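Local atomic coordinates of Mn transporter subunit (Synechocystis sp. PCC 6803, PDB entry 3UJP), a protein that binds manganese as the MntC subunit of a manganese transporter, probably delivering the ion to its membrane partner as a periplasmic solute-binding protein. Residues Q221-P225 and K226-T230. Sequence-based numbering, arbitrary orientation.
Sequences QQFTP and KQVQT
The carbonyl oxygen Thr-224 O takes hydrogen bonds from two amides of the helix that follows: a fairly straight one from Val-228 N at 3.1 Å (N-H...O angle 164°) and a weak, more bent one from Gln-227 N. Thr-224 is the N-cap of helix 225-236, and with Gln-227 it makes a capping box, in which the residue before the helix and one in its first turn each serve the other's backbone. In one direction Thr-224 OG1 accepts weakly from Gln-227 N, at 3.4 Å. In the other, Gln-227 OE1 receives Thr-224 N at 2.9 Å, the donor lying in the amide's carbonyl plane on a lone pair, though the angle at the hydrogen is only 137°. With CG anti to its carbonyl carbon and beside its backbone N (chi1 -83°), the extended Gln-227 chain leads back toward Thr-224 N. Gln-227 OE1 thereby also comes near the methyl Thr-224 CG2, the two side chains crossing at a slant. An alanine in place of Gln-227 would probably leave Thr-224 N without this acceptor and reduce the box to the weak Thr-224 OG1 bond. Next to the box in sequence, the Phe-223 ring packs against surrounding loops, meeting the nearly parallel ring of Trp-215 and touching Met-214 and Ser-250; the Phe-223 side chain lies about 13 Å from the bound manganese ion. Within the first turns of the helix, Lys-226 O accepts from both Thr-230 N and Thr-230 OG1, which approach opposite faces of its plane. Val-228 CG1 meets the Phe-223 ring at a slant, 3.5 Å from Phe-223 CE1.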
loop_
_atom_site.group_PDB
_atom_site.type_symbol
_atom_site.label_atom_id
_atom_site.label_comp_id
_atom_site.label_asym_id
_atom_site.label_seq_id
_atom_site.Cartn_x
_atom_site.Cartn_y
_atom_site.Cartn_z
ATOM N N GLN A 221 35.180 -14.998 0.545
ATOM C CA GLN A 221 36.027 -16.025 -0.050
ATOM C C GLN A 221 35.205 -17.227 -0.500
ATOM O O GLN A 221 35.074 -18.210 0.229
ATOM C CB GLN A 221 37.107 -16.467 0.940
ATOM C CG GLN A 221 36.782 -16.157 2.391
ATOM C CD GLN A 221 37.954 -16.414 3.318
ATOM O OE1 GLN A 221 38.331 -17.561 3.558
ATOM N NE2 GLN A 221 38.539 -15.344 3.846
ATOM N N GLN A 222 34.652 -17.142 -1.706
ATOM C CA GLN A 222 33.844 -18.223 -2.256
ATOM C C GLN A 222 34.258 -19.569 -1.671
ATOM O O GLN A 222 35.434 -19.801 -1.393
ATOM C CB GLN A 222 33.958 -18.257 -3.782
ATOM C CG GLN A 222 34.163 -16.892 -4.418
ATOM C CD GLN A 222 33.580 -16.806 -5.815
ATOM O OE1 GLN A 222 32.981 -17.762 -6.309
ATOM N NE2 GLN A 222 33.753 -15.658 -6.459
ATOM N N PHE A 223 33.283 -20.454 -1.484
ATOM C CA PHE A 223 33.543 -21.760 -0.932
ATOM C C PHE A 223 34.692 -22.348 -1.728
ATOM O O PHE A 223 35.052 -21.875 -2.816
ATOM C CB PHE A 223 32.309 -22.670 -0.944
ATOM C CG PHE A 223 31.974 -23.181 -2.298
ATOM C CD1 PHE A 223 32.770 -24.139 -2.911
ATOM C CD2 PHE A 223 30.898 -22.675 -2.981
ATOM C CE1 PHE A 223 32.497 -24.580 -4.181
ATOM C CE2 PHE A 223 30.617 -23.115 -4.247
ATOM C CZ PHE A 223 31.424 -24.068 -4.855
ATOM N N THR A 224 35.247 -23.406 -1.171
ATOM C CA THR A 224 36.497 -23.950 -1.647
ATOM C C THR A 224 36.312 -25.441 -1.961
ATOM O O THR A 224 35.286 -26.037 -1.599
ATOM C CB THR A 224 37.546 -23.736 -0.570
ATOM O OG1 THR A 224 37.605 -24.873 0.307
ATOM C CG2 THR A 224 37.233 -22.454 0.228
ATOM N N PRO A 225 37.274 -26.046 -2.666
ATOM C CA PRO A 225 37.048 -27.430 -3.079
ATOM C C PRO A 225 37.409 -28.473 -2.014
ATOM O O PRO A 225 37.047 -29.642 -2.220
ATOM C CB PRO A 225 37.943 -27.573 -4.309
ATOM C CG PRO A 225 38.432 -26.186 -4.612
ATOM C CD PRO A 225 38.438 -25.465 -3.336
ATOM N N LYS A 226 38.098 -28.079 -0.934
ATOM C CA LYS A 226 38.223 -28.946 0.245
ATOM C C LYS A 226 36.871 -28.930 0.961
ATOM O O LYS A 226 36.506 -29.891 1.646
ATOM C CB LYS A 226 39.360 -28.519 1.192
ATOM C CG LYS A 226 39.661 -29.494 2.352
ATOM C CD LYS A 226 40.705 -28.947 3.373
ATOM C CE LYS A 226 41.725 -30.019 3.880
ATOM N NZ LYS A 226 42.931 -29.496 4.649
ATOM N N GLN A 227 36.112 -27.850 0.768
ATOM C CA GLN A 227 34.807 -27.725 1.406
ATOM C C GLN A 227 33.766 -28.601 0.729
ATOM O O GLN A 227 33.115 -29.407 1.395
ATOM C CB GLN A 227 34.345 -26.272 1.487
ATOM C CG GLN A 227 34.914 -25.514 2.686
ATOM C CD GLN A 227 34.532 -24.032 2.688
ATOM O OE1 GLN A 227 34.415 -23.407 1.631
ATOM N NE2 GLN A 227 34.331 -23.471 3.876
ATOM N N VAL A 228 33.604 -28.468 -0.582
ATOM C CA VAL A 228 32.706 -29.380 -1.274
ATOM C C VAL A 228 33.178 -30.801 -1.063
ATOM O O VAL A 228 32.381 -31.735 -1.159
ATOM C CB VAL A 228 32.675 -29.138 -2.750
ATOM C CG1 VAL A 228 33.378 -27.827 -3.075
ATOM C CG2 VAL A 228 33.336 -30.289 -3.459
ATOM N N GLN A 229 34.475 -30.954 -0.779
ATOM C CA GLN A 229 35.096 -32.264 -0.602
ATOM C C GLN A 229 34.661 -32.899 0.700
ATOM O O GLN A 229 34.238 -34.050 0.721
ATOM C CB GLN A 229 36.626 -32.156 -0.630
ATOM C CG GLN A 229 37.358 -33.448 -0.300
ATOM C CD GLN A 229 36.949 -34.588 -1.224
ATOM O OE1 GLN A 229 36.528 -34.357 -2.366
ATOM N NE2 GLN A 229 37.061 -35.833 -0.733
ATOM N N THR A 230 34.790 -32.138 1.781
ATOM C CA THR A 230 34.335 -32.555 3.098
ATOM C C THR A 230 32.882 -32.968 3.036
ATOM O O THR A 230 32.476 -33.943 3.657
ATOM C CB THR A 230 34.436 -31.414 4.124
ATOM O OG1 THR A 230 35.817 -31.088 4.383
ATOM C CG2 THR A 230 33.731 -31.812 5.424
#